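Local coordinates for phosphatidylethanolamine-binding protein (Plasmodium vivax, PDB 2GZQ), which probably binds phosphatidylethanolamine or other phosphate-bearing ligands in a pocket on its surface, at residues 25-30 and 82-87; 99-104 and 138-143; 159-162 and 166-169. All blocks are in the same frame, centred on the assembly; numbering follows the deposited sequence. Where two conformers were deposited one is given.

Interaction 1. Residues 25-30 and 82-87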
loop_
_atom_site.group_PDB
_atom_site.type_symbol
_atom_site.label_atom_id
_atom_site.label_comp_id
_atom_site.label_asym_id
_atom_site.label_seq_id
_atom_site.Cartn_x
_atom_site.Cartn_y
_atom_site.Cartn_z
ATOM N N PRO A 25 1.536 8.532 -13.880
ATOM C CA PRO A 25 0.859 9.356 -12.866
ATOM C C PRO A 25 -0.365 8.761 -12.164
ATOM O O PRO A 25 -1.020 9.481 -11.439
ATOM C CB PRO A 25 0.382 10.527 -13.707
ATOM C CG PRO A 25 -0.010 9.895 -15.002
ATOM C CD PRO A 25 0.951 8.759 -15.225
ATOM N N HIS A 26 -0.698 7.489 -12.375
ATOM C CA HIS A 26 -1.984 6.942 -11.902
ATOM C C HIS A 26 -2.034 6.787 -10.397
ATOM O O HIS A 26 -3.112 6.937 -9.800
ATOM C CB HIS A 26 -2.298 5.603 -12.527
ATOM C CG HIS A 26 -2.564 5.684 -13.977
ATOM N ND1 HIS A 26 -2.691 4.559 -14.758
ATOM C CD2 HIS A 26 -2.732 6.744 -14.800
ATOM C CE1 HIS A 26 -2.918 4.914 -16.006
ATOM N NE2 HIS A 26 -2.955 6.240 -16.052
ATOM N N VAL A 27 -0.898 6.446 -9.788
ATOM C CA VAL A 27 -0.804 6.313 -8.343
ATOM C C VAL A 27 -0.078 7.499 -7.719
ATOM O O VAL A 27 -0.557 8.070 -6.741
ATOM C CB VAL A 27 -0.082 4.981 -7.967
ATOM C CG1 VAL A 27 0.163 4.888 -6.484
ATOM C CG2 VAL A 27 -0.850 3.811 -8.455
ATOM N N PHE A 28 1.080 7.847 -8.271
ATOM C CA PHE A 28 1.825 9.015 -7.844
ATOM C C PHE A 28 1.776 10.042 -8.969
ATOM O O PHE A 28 2.227 9.752 -10.090
ATOM C CB PHE A 28 3.297 8.661 -7.632
ATOM C CG PHE A 28 3.564 7.626 -6.582
ATOM C CD1 PHE A 28 2.952 7.631 -5.350
ATOM C CD2 PHE A 28 4.507 6.660 -6.835
ATOM C CE1 PHE A 28 3.279 6.678 -4.386
ATOM C CE2 PHE A 28 4.809 5.697 -5.882
ATOM C CZ PHE A 28 4.183 5.728 -4.665
ATOM N N PRO A 29 1.198 11.221 -8.746
ATOM C CA PRO A 29 0.950 12.098 -9.893
ATOM C C PRO A 29 2.184 12.682 -10.538
ATOM O O PRO A 29 2.098 13.137 -11.677
ATOM C CB PRO A 29 0.047 13.200 -9.332
ATOM C CG PRO A 29 -0.447 12.708 -8.036
ATOM C CD PRO A 29 0.608 11.752 -7.511
ATOM N N ASP A 30 3.327 12.652 -9.874
ATOM C CA ASP A 30 4.556 13.165 -10.509
ATOM C C ASP A 30 5.823 12.425 -10.055
ATOM O O ASP A 30 5.791 11.501 -9.252
ATOM C CB ASP A 30 4.712 14.673 -10.299
ATOM C CG ASP A 30 4.930 15.047 -8.857
ATOM O OD1 ASP A 30 5.799 14.444 -8.187
ATOM O OD2 ASP A 30 4.235 15.971 -8.386
ATOM N N PHE A 82 0.302 1.456 3.187
ATOM C CA PHE A 82 -1.004 1.317 2.588
ATOM C C PHE A 82 -0.894 0.279 1.469
ATOM O O PHE A 82 0.061 0.344 0.671
ATOM C CB PHE A 82 -1.472 2.636 1.939
ATOM C CG PHE A 82 -1.656 3.797 2.883
ATOM C CD1 PHE A 82 -2.206 3.655 4.134
ATOM C CD2 PHE A 82 -1.290 5.081 2.501
ATOM C CE1 PHE A 82 -2.382 4.755 4.953
ATOM C CE2 PHE A 82 -1.489 6.145 3.307
ATOM C CZ PHE A 82 -2.007 6.001 4.533
HETATM N N MSE A 83 -1.864 -0.617 1.355
HETATM C CA MSE A 83 -2.010 -1.405 0.177
HETATM C C MSE A 83 -3.295 -1.007 -0.537
HETATM O O MSE A 83 -4.360 -0.914 0.094
HETATM C CB MSE A 83 -2.067 -2.830 0.624
HETATM C CG MSE A 83 -2.249 -3.788 -0.461
HETATM SE SE MSE A 83 -2.800 -5.365 0.401
HETATM C CE MSE A 83 -3.182 -6.442 -1.163
ATOM N N ILE A 84 -3.177 -0.742 -1.837
ATOM C CA ILE A 84 -4.265 -0.207 -2.639
ATOM C C ILE A 84 -4.421 -0.949 -3.955
ATOM O O ILE A 84 -3.483 -1.548 -4.473
ATOM C CB ILE A 84 -4.127 1.293 -2.931
ATOM C CG1 ILE A 84 -2.844 1.564 -3.688
ATOM C CG2 ILE A 84 -4.193 2.098 -1.658
ATOM C CD1 ILE A 84 -2.841 2.863 -4.417
ATOM N N ASP A 85 -5.611 -0.836 -4.525
ATOM C CA ASP A 85 -5.864 -1.160 -5.924
ATOM C C ASP A 85 -6.279 0.112 -6.657
ATOM O O ASP A 85 -7.398 0.589 -6.458
ATOM C CB ASP A 85 -6.952 -2.224 -6.023
ATOM C CG ASP A 85 -7.185 -2.696 -7.449
ATOM O OD1 ASP A 85 -8.097 -3.534 -7.657
ATOM O OD2 ASP A 85 -6.442 -2.231 -8.339
ATOM N N PRO A 86 -5.398 0.672 -7.483
ATOM C CA PRO A 86 -5.752 1.830 -8.275
ATOM C C PRO A 86 -6.634 1.485 -9.471
ATOM O O PRO A 86 -7.119 2.373 -10.157
ATOM C CB PRO A 86 -4.389 2.368 -8.740
ATOM C CG PRO A 86 -3.547 1.100 -8.851
ATOM C CD PRO A 86 -4.031 0.192 -7.767
ATOM N N ASP A 87 -6.843 0.208 -9.715
ATOM C CA ASP A 87 -7.535 -0.284 -10.895
ATOM C C ASP A 87 -8.855 -0.943 -10.533
ATOM O O ASP A 87 -9.244 -1.983 -11.068
ATOM C CB ASP A 87 -6.603 -1.240 -11.604
ATOM C CG ASP A 87 -5.328 -0.546 -12.079
ATOM O OD1 ASP A 87 -5.432 0.609 -12.537
ATOM O OD2 ASP A 87 -4.230 -1.149 -12.004
#
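Val27 stands between two rings, the pyrrolidine of Pro86 across the contact and the phenyl of Phe28 next to it in sequence. Its CG2 rests against Pro86, 3.8 Å from Pro86 CB and equally near Pro86 CG, the two side chains meeting at a slant. The other methyl, CG1, hangs 4.0 Å above the plane of the Phe28 ring, displaced toward the rim of that face; Phe28 in turn meets Phe192 edge-to-face. The same CG1 also reaches forward to Ile84, where it meets CD1 tip to tip at 4.2 Å. With CG1 anti to the backbone N (chi1 174°), the two methyls of Val27 are divided between strand residue and proline. The closest contacts are all between apolar side chains, and Val27 touches Ile143 of strand 138-148 as well. Strand 77-85 ends at Asp85 and runs on into Pro86 and Asp87, an Asp-Pro-Asp sequence that in relatives of this family borders the ligand pocket; Val27, just after helix 23-26, thus packs against a turn that probably borders the pocket. The exit from the strand is shaped by an Asx turn: Asp87 N donates to Asp85 OD2 at 2.8 Å, approaching from above the carboxylate plane, 54° out of it. Asp85 OD1 is taken up by His138. Beside the apolar patch, Arg139 NH2 joins the segments indirectly, bonding His26 ND1 and forming a salt bridge with Asp87 OD1, while Pro86 O receives Arg97 NE.

Interaction 2. Residues 99-104 and 138-143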
loop_
_atom_site.group_PDB
_atom_site.type_symbol
_atom_site.label_atom_id
_atom_site.label_comp_id
_atom_site.label_asym_id
_atom_site.label_seq_id
_atom_site.Cartn_x
_atom_site.Cartn_y
_atom_site.Cartn_z
ATOM N N TYR A 99 -8.885 1.866 -4.200
ATOM C CA TYR A 99 -9.489 0.985 -3.193
ATOM C C TYR A 99 -8.428 0.646 -2.163
ATOM O O TYR A 99 -7.340 0.193 -2.526
ATOM C CB TYR A 99 -10.035 -0.277 -3.867
ATOM C CG TYR A 99 -10.821 -1.177 -2.946
ATOM C CD1 TYR A 99 -12.198 -1.095 -2.878
ATOM C CD2 TYR A 99 -10.182 -2.044 -2.120
ATOM C CE1 TYR A 99 -12.913 -1.924 -2.009
ATOM C CE2 TYR A 99 -10.893 -2.865 -1.238
ATOM C CZ TYR A 99 -12.247 -2.788 -1.212
ATOM O OH TYR A 99 -12.932 -3.607 -0.320
ATOM N N VAL A 100 -8.725 0.864 -0.887
ATOM C CA VAL A 100 -7.751 0.608 0.150
ATOM C C VAL A 100 -7.985 -0.737 0.851
ATOM O O VAL A 100 -8.978 -0.938 1.541
ATOM C CB VAL A 100 -7.595 1.807 1.127
ATOM C CG1 VAL A 100 -8.907 2.206 1.742
ATOM C CG2 VAL A 100 -6.522 1.505 2.191
ATOM N N HIS A 101 -7.045 -1.646 0.629
ATOM C CA HIS A 101 -7.057 -2.956 1.232
ATOM C C HIS A 101 -6.554 -2.998 2.664
ATOM O O HIS A 101 -6.956 -3.900 3.420
ATOM C CB HIS A 101 -6.213 -3.892 0.363
ATOM C CG HIS A 101 -6.845 -4.187 -0.945
ATOM N ND1 HIS A 101 -7.912 -5.037 -1.062
ATOM C CD2 HIS A 101 -6.615 -3.703 -2.191
ATOM C CE1 HIS A 101 -8.313 -5.073 -2.327
ATOM N NE2 HIS A 101 -7.535 -4.272 -3.034
ATOM N N TRP A 102 -5.639 -2.115 3.037
ATOM C CA TRP A 102 -4.893 -2.281 4.286
ATOM C C TRP A 102 -4.198 -0.983 4.596
ATOM O O TRP A 102 -3.625 -0.363 3.697
ATOM C CB TRP A 102 -3.887 -3.431 4.117
ATOM C CG TRP A 102 -3.095 -3.797 5.334
ATOM C CD1 TRP A 102 -3.484 -3.728 6.645
ATOM C CD2 TRP A 102 -1.770 -4.317 5.327
ATOM N NE1 TRP A 102 -2.466 -4.185 7.453
ATOM C CE2 TRP A 102 -1.402 -4.546 6.666
ATOM C CE3 TRP A 102 -0.857 -4.616 4.308
ATOM C CZ2 TRP A 102 -0.149 -5.023 7.022
ATOM C CZ3 TRP A 102 0.384 -5.120 4.663
ATOM C CH2 TRP A 102 0.728 -5.324 6.009
ATOM N N ALA A 103 -4.248 -0.566 5.857
ATOM C CA ALA A 103 -3.468 0.571 6.342
ATOM C C ALA A 103 -2.988 0.301 7.740
ATOM O O ALA A 103 -3.789 0.095 8.656
ATOM C CB ALA A 103 -4.284 1.858 6.340
ATOM N N VAL A 104 -1.674 0.321 7.933
ATOM C CA VAL A 104 -1.077 0.074 9.235
ATOM C C VAL A 104 -0.010 1.138 9.448
ATOM O O VAL A 104 0.773 1.441 8.562
ATOM C CB VAL A 104 -0.547 -1.374 9.358
ATOM C CG1 VAL A 104 0.480 -1.702 8.286
ATOM C CG2 VAL A 104 -0.003 -1.641 10.734
ATOM N N HIS A 138 -4.766 -5.735 -12.460
ATOM C CA HIS A 138 -4.796 -4.733 -11.403
ATOM C C HIS A 138 -3.418 -4.569 -10.813
ATOM O O HIS A 138 -2.800 -5.567 -10.413
ATOM C CB HIS A 138 -5.756 -5.163 -10.312
ATOM C CG HIS A 138 -7.183 -5.282 -10.739
ATOM N ND1 HIS A 138 -8.210 -4.692 -10.039
ATOM C CD2 HIS A 138 -7.763 -5.962 -11.757
ATOM C CE1 HIS A 138 -9.362 -4.980 -10.621
ATOM N NE2 HIS A 138 -9.117 -5.736 -11.678
ATOM N N ARG A 139 -2.945 -3.338 -10.742
ATOM C CA ARG A 139 -1.639 -3.029 -10.161
ATOM C C ARG A 139 -1.774 -2.875 -8.650
ATOM O O ARG A 139 -1.825 -1.763 -8.137
ATOM C CB ARG A 139 -1.095 -1.757 -10.822
ATOM C CG ARG A 139 -0.856 -1.946 -12.329
ATOM C CD ARG A 139 -0.665 -0.637 -13.060
ATOM N NE ARG A 139 -1.912 0.115 -13.085
ATOM C CZ ARG A 139 -2.032 1.352 -13.548
ATOM N NH1 ARG A 139 -0.980 2.010 -14.048
ATOM N NH2 ARG A 139 -3.206 1.941 -13.511
ATOM N N ILE A 140 -1.827 -3.998 -7.954
ATOM C CA ILE A 140 -1.969 -4.015 -6.505
ATOM C C ILE A 140 -0.659 -3.474 -5.913
ATOM O O ILE A 140 0.415 -4.015 -6.162
ATOM C CB ILE A 140 -2.291 -5.431 -6.030
ATOM C CG1 ILE A 140 -3.583 -5.963 -6.661
ATOM C CG2 ILE A 140 -2.333 -5.474 -4.511
ATOM C CD1 ILE A 140 -4.784 -5.164 -6.427
ATOM N N SER A 141 -0.765 -2.369 -5.189
ATOM C CA SER A 141 0.367 -1.548 -4.844
ATOM C C SER A 141 0.504 -1.354 -3.348
ATOM O O SER A 141 -0.486 -1.272 -2.605
ATOM C CB SER A 141 0.207 -0.188 -5.500
ATOM O OG SER A 141 0.186 -0.254 -6.926
ATOM N N PHE A 142 1.756 -1.238 -2.917
ATOM C CA PHE A 142 2.115 -1.035 -1.524
ATOM C C PHE A 142 2.933 0.239 -1.437
ATOM O O PHE A 142 3.986 0.329 -2.041
ATOM C CB PHE A 142 2.940 -2.216 -1.015
ATOM C CG PHE A 142 2.196 -3.526 -0.968
ATOM C CD1 PHE A 142 1.996 -4.253 -2.109
ATOM C CD2 PHE A 142 1.720 -4.025 0.224
ATOM C CE1 PHE A 142 1.348 -5.477 -2.065
ATOM C CE2 PHE A 142 1.057 -5.255 0.271
ATOM C CZ PHE A 142 0.868 -5.942 -0.881
ATOM N N ILE A 143 2.467 1.219 -0.667
ATOM C CA ILE A 143 3.126 2.506 -0.536
ATOM C C ILE A 143 3.581 2.679 0.918
ATOM O O ILE A 143 2.777 2.574 1.854
ATOM C CB ILE A 143 2.173 3.657 -0.883
ATOM C CG1 ILE A 143 1.579 3.499 -2.289
ATOM C CG2 ILE A 143 2.891 4.992 -0.735
ATOM C CD1 ILE A 143 0.359 4.335 -2.547
#
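Trp102 and Phe142 meet edge to edge: Trp102 CZ3 and Phe142 CE2 lie 4.4 Å apart, each close to the plane of the other's ring. The two planes are nearly perpendicular, yet neither ring offers its face, so this is a meeting of rims and not a T-shaped stack. Trp102 extends its indole with CG anti to the backbone N (chi1 -176°), and one face of that indole is occupied by its own strand, Val104 CG1 standing 3.4 Å above the plane near the rim. The second pair is His101 with Ile140. Ile140 CD1 approaches His101 obliquely, 4.5 Å from His101 NE2, and Tyr99 CD2 lies 3.5 Å above one face of the imidazole, again toward the rim. The other nitrogen of this ring, His101 ND1, is hydrogen-bonded to Val127 O, which helps to fix the rotation of the imidazole. That consecutive residues His101 and Trp102 can both point to the same side follows from a classic beta bulge, in which the pair faces Met83 of the adjoining strand. On the partner segment, Arg139 is the centre of an inverse gamma turn closed by a weak bond from Ile140 N to His138 O, and Ser141 OG donates to Arg139 O at 2.8 Å from above the carbonyl plane. His101 and His138 probably correspond to the histidines that line the ligand pocket in relatives. The two segments are not neighbours in the sheet: strand 77-85 runs between them, antiparallel to both, and Met83, a selenomethionine here, touches all four contacting side chains. Leu123 and Leu124 of strand 121-124 adjoin Ala103, whereas Phe192 of strand 188-198 adjoins Ser141 and Ile143.

Interaction 3. Residues 159-162 and 166-169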
loop_
_atom_site.group_PDB
_atom_site.type_symbol
_atom_site.label_atom_id
_atom_site.label_comp_id
_atom_site.label_asym_id
_atom_site.label_seq_id
_atom_site.Cartn_x
_atom_site.Cartn_y
_atom_site.Cartn_z
ATOM N N PRO A 159 -9.366 7.676 10.169
ATOM C CA PRO A 159 -9.413 7.682 11.621
ATOM C C PRO A 159 -9.142 6.336 12.238
ATOM O O PRO A 159 -9.113 5.318 11.552
ATOM C CB PRO A 159 -10.842 8.133 11.930
ATOM C CG PRO A 159 -11.318 8.780 10.681
ATOM C CD PRO A 159 -10.690 7.932 9.597
ATOM N N LEU A 160 -8.891 6.351 13.524
ATOM C CA LEU A 160 -8.774 5.088 14.239
ATOM C C LEU A 160 -9.952 4.196 13.944
ATOM O O LEU A 160 -11.100 4.619 13.842
ATOM C CB LEU A 160 -8.651 5.299 15.728
ATOM C CG LEU A 160 -7.463 6.137 16.196
ATOM C CD1 LEU A 160 -7.611 6.479 17.639
ATOM C CD2 LEU A 160 -6.171 5.413 15.938
ATOM N N TYR A 161 -9.666 2.922 13.771
ATOM C CA TYR A 161 -10.640 1.956 13.252
ATOM C C TYR A 161 -11.728 1.621 14.291
ATOM O O TYR A 161 -11.449 1.329 15.474
ATOM C CB TYR A 161 -9.946 0.676 12.833
ATOM C CG TYR A 161 -10.827 -0.331 12.147
ATOM C CD1 TYR A 161 -11.122 -1.536 12.728
ATOM C CD2 TYR A 161 -11.295 -0.107 10.860
ATOM C CE1 TYR A 161 -11.867 -2.489 12.069
ATOM C CE2 TYR A 161 -12.067 -1.030 10.206
ATOM C CZ TYR A 161 -12.346 -2.234 10.808
ATOM O OH TYR A 161 -13.090 -3.216 10.179
ATOM N N ARG A 162 -12.966 1.616 13.832
ATOM C CA ARG A 162 -14.156 1.298 14.620
ATOM C C ARG A 162 -15.042 0.307 13.882
ATOM O O ARG A 162 -16.186 0.072 14.271
ATOM C CB ARG A 162 -14.970 2.561 14.889
ATOM C CG ARG A 162 -14.260 3.586 15.706
ATOM C CD ARG A 162 -15.181 4.752 15.986
ATOM N NE ARG A 162 -15.334 5.587 14.804
ATOM C CZ ARG A 162 -16.351 6.419 14.585
ATOM N NH1 ARG A 162 -17.295 6.525 15.490
ATOM N NH2 ARG A 162 -16.384 7.167 13.501
ATOM N N TYR A 166 -17.898 2.547 9.643
ATOM C CA TYR A 166 -17.500 3.927 9.841
ATOM C C TYR A 166 -16.532 4.423 8.775
ATOM O O TYR A 166 -16.135 5.580 8.813
ATOM C CB TYR A 166 -16.925 4.133 11.248
ATOM C CG TYR A 166 -17.978 3.948 12.332
ATOM C CD1 TYR A 166 -18.028 2.763 13.051
ATOM C CD2 TYR A 166 -18.914 4.923 12.602
ATOM C CE1 TYR A 166 -18.973 2.567 14.027
ATOM C CE2 TYR A 166 -19.869 4.734 13.594
ATOM C CZ TYR A 166 -19.889 3.547 14.285
ATOM O OH TYR A 166 -20.840 3.336 15.269
ATOM N N ILE A 167 -16.156 3.563 7.837
ATOM C CA ILE A 167 -15.255 3.905 6.758
ATOM C C ILE A 167 -15.736 3.287 5.461
ATOM O O ILE A 167 -16.640 2.462 5.456
ATOM C CB ILE A 167 -13.777 3.476 7.082
ATOM C CG1 ILE A 167 -13.654 1.998 7.434
ATOM C CG2 ILE A 167 -13.237 4.324 8.211
ATOM C CD1 ILE A 167 -13.677 1.047 6.267
ATOM N N THR A 168 -15.140 3.691 4.352
ATOM C CA THR A 168 -15.342 2.993 3.096
ATOM C C THR A 168 -13.979 2.732 2.479
ATOM O O THR A 168 -13.073 3.541 2.593
ATOM C CB THR A 168 -16.241 3.737 2.107
ATOM O OG1 THR A 168 -16.366 2.927 0.922
ATOM C CG2 THR A 168 -15.734 5.115 1.775
ATOM N N ARG A 169 -13.804 1.586 1.835
ATOM C CA ARG A 169 -12.539 1.323 1.168
ATOM C C ARG A 169 -12.485 1.873 -0.250
ATOM O O ARG A 169 -11.418 1.979 -0.821
ATOM C CB ARG A 169 -12.217 -0.163 1.249
ATOM C CG ARG A 169 -12.005 -0.585 2.685
ATOM C CD ARG A 169 -12.081 -2.076 2.892
ATOM N NE ARG A 169 -11.838 -2.411 4.295
ATOM C CZ ARG A 169 -10.648 -2.671 4.819
ATOM N NH1 ARG A 169 -9.547 -2.684 4.068
ATOM N NH2 ARG A 169 -10.556 -2.926 6.114
#
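Tyr161 and Arg162 carry the first segment's side of this surface contact, meeting Ile167 and Tyr166 respectively. Pro159 CB points toward 166-169, but the residue stays at the margin and leans on Asn173. Tyr161 has CG anti to its backbone N, which carries the phenol along the second segment; CE2 meets Ile167 CG1 at 4.4 Å in an oblique approach, while the hydroxyl is hydrogen-bonded to Glu164 OE2. Arg162 then supplies the principal interaction, a cation-pi stack on Tyr166. Its guanidinium lies over one face of the phenol ring, CZ being 3.9 Å from the centroid and 27° off the ring normal, with the two planes 24° apart. The overlap is offset: Arg162 NH2 comes within 3.5 Å of Tyr166 CD2, and NH1 sits 3.6 Å above the ring plane near its rim. The arginine chain is bent at chi3 (-75°) and crosses the tyrosine at about a right angle, and Arg162 CB also touches the ring, 3.6 Å from Tyr166 CD1. The backbone joins in, with Arg162 O 3.5 Å from the same CD1. Residue and partner being four apart, the stack closes a short excursion of the chain at a place where both side chains are solvent-exposed. Glu164 in the intervening turn links both segments, one oxygen bonded to Tyr161 OH and the other in a salt bridge with Arg169 NE. Both segments lie in the connection between strand 138-148 and helix 171-174; Ile167 and Arg169 lie against Leu124 of strand 121-124, and Ile167 and Thr168 touch Asn173 and Asn174 of the helix.

Overall arrangement
The three contacts follow one another along the chain; the first two are buried and the third lies at the surface. Interactions 1 and 2 have centres 8 Å apart and share the mixed sheet, in which strand 77-85 lies between strands 138-148 and 99-107; they touch directly, Pro86 CD being 3.0 Å from Arg139 O. Interaction 3 is peripheral, its centre about 15 Å from that of interaction 2 and 20 Å from that of interaction 1. It is nevertheless tied to the sheet through Arg169, whose O lies 2.9 Å from Val100 N. Asp85, His101 and His138 probably lie at the ligand pocket, as in relatives; segment 166-169 is joined to strand 99-107.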